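Local coordinates for protein Rio2 kinase (Chaetomium thermophilum, PDB 4GYI) that acts as an atypical RIO-family protein kinase in pre-40S ribosome maturation, binding ADP with magnesium and carrying a phosphoaspartate in its active site, and probably phosphorylates serine or threonine, at residues L77-L82 / S151-S156; L124-L129 / S184-V189; A160-A165 / A317-S322. One frame throughout, in Å; residues are numbered along the deposited sequence.

Contact 1: L77-L82 / S151-S156; sequences LTYGGL and SWMYLS. With EDO (1,2-ethanediol), chain D.
The Tyr79 ring and the Trp152 indole meet aslant rather than stacking: the hydroxyl end of the tyrosine comes obliquely to the root of the indole, at CB and CD1, with Tyr79 OH 3.7 Å from Trp152 CD1. The methylene Trp152 CB and the methyl Met153 CE also approach the tyrosine ring at a slant, as does C2 of a bound ethanediol, while the ring of Tyr143 stacks with it from outside the two segments. The rest of the indole turns out of the contact, and its NE1 is satisfied by Leu144 O. Met153 is the main link. Its chain is extended beyond CG (chi2 177°, chi3 -179°), which carries the terminal methyl as far as the start of helix 79-92. There CE lies 3.7 Å from Tyr79 CD1 and rests on the peptide between Thr78 and Tyr79, 3.1 Å from Thr78 O. A long, unbranched and flexible thioether suits this place, since it can thread between an aromatic ring and a helix end. These segments join two domains: 77-82 runs from the last strand of the N-terminal winged-helix domain into its following helix, and 151-156 lies on the long helix of the kinase N-lobe. Thr78 is the N-cap of helix 79-92, its OG1 accepting from Gly81 N at 3.2 Å while also bonded to Gly62 O. Leu82 and Met153 pass each other, running opposite ways, with Leu82 CD2 3.8 Å from Met153 CG; this one methyl lies against the CB-CG part of the methionine. Ser156 OG, also bonded to Leu129 N, shares a 2.6 Å hydrogen bond with O1 of the ethanediol, a molecule probably left from the crystallisation liquor, whose C2 lies 3.3 Å from Tyr79 CD1.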
loop_
_atom_site.group_PDB
_atom_site.type_symbol
_atom_site.label_atom_id
_atom_site.label_comp_id
_atom_site.label_asym_id
_atom_site.label_seq_id
_atom_site.Cartn_x
_atom_site.Cartn_y
_atom_site.Cartn_z
ATOM N N LEU A 77 6.729 -20.100 -3.790
ATOM C CA LEU A 77 6.098 -19.359 -2.721
ATOM C C LEU A 77 4.666 -19.006 -3.138
ATOM O O LEU A 77 4.423 -18.672 -4.299
ATOM C CB LEU A 77 6.915 -18.097 -2.500
ATOM C CG LEU A 77 6.759 -17.259 -1.248
ATOM C CD1 LEU A 77 7.140 -18.079 -0.034
ATOM C CD2 LEU A 77 7.661 -16.038 -1.398
ATOM N N THR A 78 3.709 -19.099 -2.217
ATOM C CA THR A 78 2.373 -18.590 -2.509
ATOM C C THR A 78 2.227 -17.191 -1.928
ATOM O O THR A 78 3.116 -16.704 -1.225
ATOM C CB THR A 78 1.255 -19.465 -1.929
ATOM O OG1 THR A 78 1.349 -19.472 -0.497
ATOM C CG2 THR A 78 1.338 -20.876 -2.479
ATOM N N TYR A 79 1.119 -16.536 -2.236
ATOM C CA TYR A 79 0.840 -15.234 -1.658
ATOM C C TYR A 79 0.765 -15.295 -0.130
ATOM O O TYR A 79 1.262 -14.395 0.568
ATOM C CB TYR A 79 -0.457 -14.677 -2.240
ATOM C CG TYR A 79 -0.409 -14.493 -3.746
ATOM C CD1 TYR A 79 0.494 -13.617 -4.318
ATOM C CD2 TYR A 79 -1.265 -15.196 -4.590
ATOM C CE1 TYR A 79 0.548 -13.433 -5.670
ATOM C CE2 TYR A 79 -1.216 -15.016 -5.965
ATOM C CZ TYR A 79 -0.309 -14.117 -6.496
ATOM O OH TYR A 79 -0.214 -13.906 -7.853
ATOM N N GLY A 80 0.158 -16.362 0.385
ATOM C CA GLY A 80 0.063 -16.556 1.823
ATOM C C GLY A 80 1.450 -16.647 2.430
ATOM O O GLY A 80 1.715 -16.080 3.492
ATOM N N GLY A 81 2.345 -17.353 1.742
ATOM C CA GLY A 81 3.723 -17.486 2.196
ATOM C C GLY A 81 4.442 -16.156 2.364
ATOM O O GLY A 81 5.114 -15.928 3.379
ATOM N N LEU A 82 4.278 -15.270 1.378
ATOM C CA LEU A 82 4.866 -13.926 1.419
ATOM C C LEU A 82 4.292 -13.088 2.570
ATOM O O LEU A 82 5.037 -12.437 3.306
ATOM C CB LEU A 82 4.652 -13.214 0.060
ATOM C CG LEU A 82 5.468 -11.934 -0.189
ATOM C CD1 LEU A 82 6.968 -12.262 -0.300
ATOM C CD2 LEU A 82 4.982 -11.166 -1.421
ATOM N N SER A 151 5.613 -12.254 -10.513
ATOM C CA SER A 151 5.509 -10.891 -11.044
ATOM C C SER A 151 4.554 -10.038 -10.216
ATOM O O SER A 151 4.874 -8.893 -9.897
ATOM C CB SER A 151 5.099 -10.870 -12.519
ATOM O OG SER A 151 6.012 -11.604 -13.312
ATOM N N TRP A 152 3.391 -10.578 -9.853
ATOM C CA TRP A 152 2.461 -9.813 -9.002
ATOM C C TRP A 152 3.058 -9.478 -7.640
ATOM O O TRP A 152 2.871 -8.382 -7.129
ATOM C CB TRP A 152 1.123 -10.531 -8.820
ATOM C CG TRP A 152 0.275 -10.546 -10.063
ATOM C CD1 TRP A 152 -0.178 -11.645 -10.720
ATOM C CD2 TRP A 152 -0.200 -9.410 -10.799
ATOM N NE1 TRP A 152 -0.920 -11.266 -11.813
ATOM C CE2 TRP A 152 -0.955 -9.899 -11.879
ATOM C CE3 TRP A 152 -0.064 -8.028 -10.647
ATOM C CZ2 TRP A 152 -1.567 -9.053 -12.824
ATOM C CZ3 TRP A 152 -0.682 -7.185 -11.584
ATOM C CH2 TRP A 152 -1.413 -7.704 -12.659
ATOM N N MET A 153 3.788 -10.433 -7.075
ATOM C CA MET A 153 4.468 -10.253 -5.799
ATOM C C MET A 153 5.496 -9.160 -5.921
ATOM O O MET A 153 5.572 -8.293 -5.066
ATOM C CB MET A 153 5.166 -11.544 -5.363
ATOM C CG MET A 153 4.219 -12.587 -4.810
ATOM S SD MET A 153 5.148 -14.094 -4.419
ATOM C CE MET A 153 3.832 -15.125 -3.847
ATOM N N TYR A 154 6.279 -9.197 -7.000
ATOM C CA TYR A 154 7.286 -8.171 -7.257
ATOM C C TYR A 154 6.659 -6.790 -7.366
ATOM O O TYR A 154 7.188 -5.825 -6.825
ATOM C CB TYR A 154 8.052 -8.525 -8.531
ATOM C CG TYR A 154 8.696 -7.389 -9.313
ATOM C CD1 TYR A 154 9.940 -6.881 -8.955
ATOM C CD2 TYR A 154 8.093 -6.888 -10.461
ATOM C CE1 TYR A 154 10.558 -5.871 -9.708
ATOM C CE2 TYR A 154 8.691 -5.884 -11.221
ATOM C CZ TYR A 154 9.925 -5.378 -10.838
ATOM O OH TYR A 154 10.510 -4.379 -11.588
ATOM N N LEU A 155 5.526 -6.703 -8.063
ATOM C CA LEU A 155 4.851 -5.426 -8.272
ATOM C C LEU A 155 4.272 -4.873 -6.970
ATOM O O LEU A 155 4.265 -3.660 -6.748
ATOM C CB LEU A 155 3.741 -5.599 -9.296
ATOM C CG LEU A 155 4.273 -5.819 -10.720
ATOM C CD1 LEU A 155 3.188 -6.384 -11.635
ATOM C CD2 LEU A 155 4.868 -4.501 -11.306
ATOM N N SER A 156 3.772 -5.761 -6.114
ATOM C CA SER A 156 3.199 -5.327 -4.848
ATOM C C SER A 156 4.299 -4.885 -3.899
ATOM O O SER A 156 4.070 -4.010 -3.053
ATOM C CB SER A 156 2.336 -6.411 -4.219
ATOM O OG SER A 156 1.100 -6.507 -4.888
HETATM C C1 EDO D . 0.272 -10.076 -4.865
HETATM O O1 EDO D . -0.215 -8.753 -5.106
HETATM C C2 EDO D . -0.016 -10.446 -3.420
HETATM O O2 EDO D . 0.444 -9.386 -2.600
#

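Contact 2: L124-L129 / S184-V189; sequences LKIHRL and SRHTIV. With ADP (adenosine-5'-diphosphate), chain B; EDO (1,2-ethanediol), chain D.
Strand 124-127 and strand 187-189 run antiparallel at 167°, 4.6 Å apart at closest approach. Lys125 and Ile188 pair through two hydrogen bonds, Lys125 N to Ile188 O (2.7 Å) and Ile188 N to Lys125 O; His127 N adds a nearly straight bond to His186 O. On one face of the sheet Leu124, Ile126, Thr187 and Val189 form a mostly apolar patch, in which Leu124 CD1 meets Val189 CG2 at 3.7 Å. Ile126 points the same way as the neighbouring His186 and lays CG2 3.5 Å from its CD2; the same methyl sits over the centre of the Arg128 guanidinium. Asp83 then ties the two polar groups together, taking a salt bridge from Arg128 NH2 and a hydrogen bond at His186 NE2, while Arg128 NE is salt-bridged to Asp110. This pairing lies in the five-stranded antiparallel sheet of the kinase N-lobe, and a type II' turn from Ser184 to Thr187 leads into strand 187-191 from its neighbour. Lys125, on the other face, is the ATP-site lysine of the protein kinase fold: fully extended, it brings NZ 2.7 Å from ADP O2A, and Glu163 and the phosphoaspartate at position 258 also bind that nitrogen. Thr187 closes the turn with its side chain as well as its backbone. Its OG1, set between backbone N and carbonyl carbon (chi1 73°), donates to Ser184 O at 2.8 Å, as does Thr187 N, and is bonded to His90 NE2, while CG2 lies 3.6 Å above the plane of the His186 ring, offset toward its rim. With an alanine here, OG1 and CG2 are gone, and His90 NE2 is likely to be left without this partner and one face of the His186 ring without its methyl. His127 presents its ring edge to His186 O.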
loop_
_atom_site.group_PDB
_atom_site.type_symbol
_atom_site.label_atom_id
_atom_site.label_comp_id
_atom_site.label_asym_id
_atom_site.label_seq_id
_atom_site.Cartn_x
_atom_site.Cartn_y
_atom_site.Cartn_z
ATOM N N LEU A 124 -1.735 -2.280 9.380
ATOM C CA LEU A 124 -0.893 -3.010 8.457
ATOM C C LEU A 124 -1.575 -2.996 7.090
ATOM O O LEU A 124 -2.711 -3.446 6.951
ATOM C CB LEU A 124 -0.703 -4.450 8.928
ATOM C CG LEU A 124 0.037 -5.363 7.943
ATOM C CD1 LEU A 124 1.504 -4.973 7.855
ATOM C CD2 LEU A 124 -0.099 -6.811 8.347
ATOM N N LYS A 125 -0.906 -2.451 6.087
ATOM C CA LYS A 125 -1.483 -2.445 4.743
ATOM C C LYS A 125 -0.743 -3.475 3.905
ATOM O O LYS A 125 0.482 -3.505 3.907
ATOM C CB LYS A 125 -1.371 -1.064 4.094
ATOM C CG LYS A 125 -1.987 -0.970 2.666
ATOM C CD LYS A 125 -1.908 0.463 2.161
ATOM C CE LYS A 125 -2.432 0.616 0.718
ATOM N NZ LYS A 125 -2.631 2.063 0.377
ATOM N N ILE A 126 -1.495 -4.333 3.222
ATOM C CA ILE A 126 -0.916 -5.371 2.383
ATOM C C ILE A 126 -1.320 -5.121 0.938
ATOM O O ILE A 126 -2.495 -5.133 0.626
ATOM C CB ILE A 126 -1.435 -6.763 2.809
ATOM C CG1 ILE A 126 -1.120 -6.998 4.304
ATOM C CG2 ILE A 126 -0.802 -7.858 1.940
ATOM C CD1 ILE A 126 -1.641 -8.338 4.852
ATOM N N HIS A 127 -0.359 -4.877 0.059
ATOM C CA HIS A 127 -0.688 -4.581 -1.323
ATOM C C HIS A 127 -1.026 -5.843 -2.107
ATOM O O HIS A 127 -0.358 -6.879 -1.966
ATOM C CB HIS A 127 0.436 -3.798 -2.001
ATOM C CG HIS A 127 0.542 -2.375 -1.550
ATOM N ND1 HIS A 127 -0.168 -1.351 -2.144
ATOM C CD2 HIS A 127 1.267 -1.801 -0.559
ATOM C CE1 HIS A 127 0.125 -0.207 -1.551
ATOM N NE2 HIS A 127 0.994 -0.452 -0.585
ATOM N N ARG A 128 -2.075 -5.728 -2.922
ATOM C CA ARG A 128 -2.667 -6.839 -3.656
ATOM C C ARG A 128 -2.847 -6.568 -5.153
ATOM O O ARG A 128 -3.914 -6.831 -5.703
ATOM C CB ARG A 128 -4.046 -7.144 -3.053
ATOM C CG ARG A 128 -3.965 -7.618 -1.603
ATOM C CD ARG A 128 -3.278 -8.981 -1.469
ATOM N NE ARG A 128 -3.467 -9.529 -0.122
ATOM C CZ ARG A 128 -2.656 -10.399 0.474
ATOM N NH1 ARG A 128 -1.569 -10.849 -0.152
ATOM N NH2 ARG A 128 -2.936 -10.819 1.704
ATOM N N LEU A 129 -1.818 -6.046 -5.813
ATOM C CA LEU A 129 -1.886 -5.808 -7.251
ATOM C C LEU A 129 -2.177 -7.136 -7.969
ATOM O O LEU A 129 -1.665 -8.168 -7.569
ATOM C CB LEU A 129 -0.552 -5.213 -7.752
ATOM C CG LEU A 129 -0.335 -3.698 -7.625
ATOM C CD1 LEU A 129 -0.534 -3.234 -6.199
ATOM C CD2 LEU A 129 1.054 -3.314 -8.072
ATOM N N SER A 184 7.881 -3.933 4.942
ATOM C CA SER A 184 8.534 -5.181 4.564
ATOM C C SER A 184 7.846 -5.806 3.368
ATOM O O SER A 184 6.640 -6.023 3.392
ATOM C CB SER A 184 8.564 -6.165 5.728
ATOM O OG SER A 184 9.151 -7.399 5.328
ATOM N N ARG A 185 8.612 -6.081 2.313
ATOM C CA ARG A 185 8.055 -6.698 1.115
ATOM C C ARG A 185 6.855 -5.889 0.574
ATOM O O ARG A 185 6.991 -4.704 0.251
ATOM C CB ARG A 185 7.695 -8.163 1.397
ATOM C CG ARG A 185 8.900 -8.997 1.769
ATOM C CD ARG A 185 8.491 -10.239 2.533
ATOM N NE ARG A 185 9.605 -11.151 2.799
ATOM C CZ ARG A 185 10.309 -11.170 3.931
ATOM N NH1 ARG A 185 10.042 -10.315 4.911
ATOM N NH2 ARG A 185 11.278 -12.039 4.077
ATOM N N HIS A 186 5.680 -6.511 0.520
ATOM C CA HIS A 186 4.477 -5.843 0.013
ATOM C C HIS A 186 3.637 -5.156 1.104
ATOM O O HIS A 186 2.453 -4.858 0.896
ATOM C CB HIS A 186 3.594 -6.833 -0.756
ATOM C CG HIS A 186 3.153 -8.026 0.050
ATOM N ND1 HIS A 186 3.976 -8.673 0.949
ATOM C CD2 HIS A 186 1.981 -8.705 0.064
ATOM C CE1 HIS A 186 3.332 -9.696 1.483
ATOM N NE2 HIS A 186 2.117 -9.733 0.972
ATOM N N THR A 187 4.230 -4.909 2.266
ATOM C CA THR A 187 3.421 -4.467 3.399
ATOM C C THR A 187 3.929 -3.184 4.017
ATOM O O THR A 187 5.116 -2.874 3.938
ATOM C CB THR A 187 3.315 -5.559 4.501
ATOM O OG1 THR A 187 4.565 -5.675 5.197
ATOM C CG2 THR A 187 2.963 -6.888 3.888
ATOM N N ILE A 188 3.028 -2.431 4.635
ATOM C CA ILE A 188 3.449 -1.260 5.377
ATOM C C ILE A 188 2.752 -1.279 6.706
ATOM O O ILE A 188 1.573 -1.619 6.765
ATOM C CB ILE A 188 3.053 0.046 4.675
ATOM C CG1 ILE A 188 3.810 0.197 3.354
ATOM C CG2 ILE A 188 3.339 1.257 5.587
ATOM C CD1 ILE A 188 3.456 1.470 2.606
ATOM N N VAL A 189 3.479 -0.934 7.766
ATOM C CA VAL A 189 2.865 -0.713 9.060
ATOM C C VAL A 189 2.848 0.783 9.261
ATOM O O VAL A 189 3.865 1.431 9.094
ATOM C CB VAL A 189 3.650 -1.388 10.211
ATOM C CG1 VAL A 189 3.051 -1.000 11.554
ATOM C CG2 VAL A 189 3.631 -2.896 10.058
HETATM P PB ADP B . -6.526 0.949 -0.811
HETATM O O1B ADP B . -6.916 -0.508 -0.882
HETATM O O2B ADP B . -7.527 1.978 -1.278
HETATM O O3B ADP B . -5.092 1.063 -1.498
HETATM P PA ADP B . -6.077 2.692 1.447
HETATM O O1A ADP B . -6.840 3.680 0.606
HETATM O O2A ADP B . -4.654 3.052 1.854
HETATM O O3A ADP B . -6.099 1.247 0.732
HETATM O "O5'" ADP B . -6.984 2.355 2.719
HETATM C "C5'" ADP B . -8.311 1.847 2.526
HETATM C "C4'" ADP B . -9.192 2.246 3.708
HETATM O "O4'" ADP B . -8.603 1.804 4.944
HETATM C "C3'" ADP B . -9.372 3.754 3.884
HETATM O "O3'" ADP B . -10.442 4.300 3.105
HETATM C "C2'" ADP B . -9.627 3.898 5.368
HETATM O "O2'" ADP B . -10.967 3.499 5.681
HETATM C "C1'" ADP B . -8.776 2.802 5.957
HETATM N N9 ADP B . -7.415 3.238 6.327
HETATM C C8 ADP B . -6.300 3.025 5.603
HETATM N N7 ADP B . -5.198 3.502 6.241
HETATM C C5 ADP B . -5.636 4.015 7.409
HETATM C C6 ADP B . -5.014 4.669 8.574
HETATM N N6 ADP B . -3.680 4.865 8.608
HETATM N N1 ADP B . -5.818 5.051 9.586
HETATM C C2 ADP B . -7.154 4.848 9.572
HETATM N N3 ADP B . -7.787 4.256 8.551
HETATM C C4 ADP B . -7.091 3.836 7.463
HETATM C C1 EDO D . 0.272 -10.076 -4.865
HETATM O O1 EDO D . -0.215 -8.753 -5.106
HETATM C C2 EDO D . -0.016 -10.446 -3.420
HETATM O O2 EDO D . 0.444 -9.386 -2.600
#

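Contact 3: A160-A165 / A317-S322; sequences AIKEFA and AALEAS
Lys162 crosses the isobutyl group of Leu319 aslant, and it is the hydrocarbon chain that touches. CB lies 4.1 Å from Leu319 CD1. CG follows with both leucine methyls close by, and CD then comes to 3.7 Å from Leu319 CD2. With CG opposite the backbone N (chi1 178°) and the rest extended, the chain passes along the leucine and takes its nitrogen beyond it, where NZ gives a hydrogen bond to Met262 O. Lysine suits the spot because the first three methylenes pack against the leucine, while CE carries the ammonium on to the carbonyl. Beside it the small Ala165 and Ala318 let the backbones approach, with Ala318 CB 3.9 Å from Ala165 O. Ser322, poorly ordered at the exposed border, places OG 3.6 Å from Ile161 CG2, a contact to be read with caution. Phe324, just beyond, packs against Ile161, Lys162 and Leu319. Here the loop before helix 326-341 lies along one side of helix 149-172; another side of that helix bears Glu163, salt-bridged to Lys125, the lysine–glutamate pair characteristic of helix αC in the protein kinase N-lobe.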
loop_
_atom_site.group_PDB
_atom_site.type_symbol
_atom_site.label_atom_id
_atom_site.label_comp_id
_atom_site.label_asym_id
_atom_site.label_seq_id
_atom_site.Cartn_x
_atom_site.Cartn_y
_atom_site.Cartn_z
ATOM N N ALA A 160 4.517 -1.093 -2.232
ATOM C CA ALA A 160 4.725 -0.825 -0.801
ATOM C C ALA A 160 5.954 0.055 -0.571
ATOM O O ALA A 160 5.909 0.974 0.225
ATOM C CB ALA A 160 4.862 -2.146 -0.003
ATOM N N ILE A 161 7.043 -0.237 -1.278
ATOM C CA ILE A 161 8.256 0.550 -1.172
ATOM C C ILE A 161 8.015 1.995 -1.581
ATOM O O ILE A 161 8.428 2.931 -0.880
ATOM C CB ILE A 161 9.382 -0.049 -2.028
ATOM C CG1 ILE A 161 9.893 -1.335 -1.381
ATOM C CG2 ILE A 161 10.544 0.940 -2.175
ATOM C CD1 ILE A 161 10.901 -2.069 -2.224
ATOM N N LYS A 162 7.326 2.175 -2.706
ATOM C CA LYS A 162 6.980 3.503 -3.192
ATOM C C LYS A 162 6.120 4.280 -2.204
ATOM O O LYS A 162 6.433 5.427 -1.859
ATOM C CB LYS A 162 6.257 3.423 -4.544
ATOM C CG LYS A 162 5.825 4.799 -5.073
ATOM C CD LYS A 162 5.598 4.793 -6.593
ATOM C CE LYS A 162 4.762 5.992 -7.031
ATOM N NZ LYS A 162 4.338 5.928 -8.456
ATOM N N GLU A 163 5.033 3.659 -1.760
ATOM C CA GLU A 163 4.095 4.333 -0.858
ATOM C C GLU A 163 4.779 4.735 0.446
ATOM O O GLU A 163 4.522 5.807 1.002
ATOM C CB GLU A 163 2.843 3.467 -0.593
ATOM C CG GLU A 163 1.917 4.002 0.536
ATOM C CD GLU A 163 0.535 3.321 0.593
ATOM O OE1 GLU A 163 0.457 2.085 0.467
ATOM O OE2 GLU A 163 -0.489 4.023 0.771
ATOM N N PHE A 164 5.663 3.872 0.928
ATOM C CA PHE A 164 6.310 4.122 2.191
ATOM C C PHE A 164 7.263 5.310 2.045
ATOM O O PHE A 164 7.325 6.182 2.914
ATOM C CB PHE A 164 7.031 2.859 2.671
ATOM C CG PHE A 164 7.609 2.970 4.062
ATOM C CD1 PHE A 164 6.807 2.776 5.177
ATOM C CD2 PHE A 164 8.962 3.228 4.253
ATOM C CE1 PHE A 164 7.341 2.854 6.467
ATOM C CE2 PHE A 164 9.499 3.311 5.535
ATOM C CZ PHE A 164 8.681 3.130 6.641
ATOM N N ALA A 165 7.972 5.362 0.921
ATOM C CA ALA A 165 8.911 6.446 0.673
ATOM C C ALA A 165 8.169 7.780 0.588
ATOM O O ALA A 165 8.635 8.799 1.095
ATOM C CB ALA A 165 9.677 6.184 -0.607
ATOM N N ALA A 317 11.340 13.229 -5.489
ATOM C CA ALA A 317 12.662 12.646 -5.643
ATOM C C ALA A 317 12.929 11.643 -4.527
ATOM O O ALA A 317 14.031 11.103 -4.424
ATOM C CB ALA A 317 13.715 13.734 -5.644
ATOM N N ALA A 318 11.912 11.398 -3.700
ATOM C CA ALA A 318 12.021 10.458 -2.585
ATOM C C ALA A 318 12.240 9.036 -3.088
ATOM O O ALA A 318 12.816 8.192 -2.401
ATOM C CB ALA A 318 10.775 10.527 -1.706
ATOM N N LEU A 319 11.778 8.782 -4.305
ATOM C CA LEU A 319 11.895 7.467 -4.914
ATOM C C LEU A 319 13.332 7.146 -5.346
ATOM O O LEU A 319 13.752 5.989 -5.296
ATOM C CB LEU A 319 10.941 7.375 -6.107
ATOM C CG LEU A 319 10.170 6.065 -6.287
ATOM C CD1 LEU A 319 9.740 5.507 -4.929
ATOM C CD2 LEU A 319 8.964 6.276 -7.209
ATOM N N GLU A 320 14.080 8.167 -5.762
ATOM C CA GLU A 320 15.464 7.977 -6.197
ATOM C C GLU A 320 16.259 7.342 -5.078
ATOM O O GLU A 320 17.189 6.575 -5.320
ATOM C CB GLU A 320 16.125 9.313 -6.546
ATOM C CG GLU A 320 15.228 10.303 -7.240
ATOM C CD GLU A 320 14.751 9.803 -8.579
ATOM O OE1 GLU A 320 13.682 9.157 -8.626
ATOM O OE2 GLU A 320 15.447 10.056 -9.584
ATOM N N ALA A 321 15.868 7.677 -3.852
ATOM C CA ALA A 321 16.613 7.322 -2.654
ATOM C C ALA A 321 16.723 5.816 -2.428
ATOM O O ALA A 321 17.716 5.330 -1.883
ATOM C CB ALA A 321 15.977 7.984 -1.445
ATOM N N SER A 322 15.705 5.080 -2.851
ATOM C CA SER A 322 15.588 3.682 -2.455
ATOM C C SER A 322 16.438 2.700 -3.267
ATOM O O SER A 322 16.941 1.715 -2.731
ATOM C CB SER A 322 14.125 3.251 -2.482
ATOM O OG SER A 322 14.013 1.861 -2.253
#

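Contact 2 is the buried centre, centred on the N-lobe sheet and reaching ADP; contact 1 is partly buried between winged-helix and kinase domains, and contact 3 lies at the surface. Helix 149-172 serves both contact 1 and contact 3, presenting different turns, and contact 2 lies against it: Ser156 OG meets Leu129 N on an early turn, and Glu163, about half-way along, is salt-bridged to Lys125. The ethanediol touches contacts 1 and 2. Chemistry follows place: backbone hydrogen bonds and buried charge dominate in the sheet, a thioether and aromatic rings join the domains, and a lysine's aliphatic stem against a leucine makes the contact where a loop that is in part poorly ordered touches the helix.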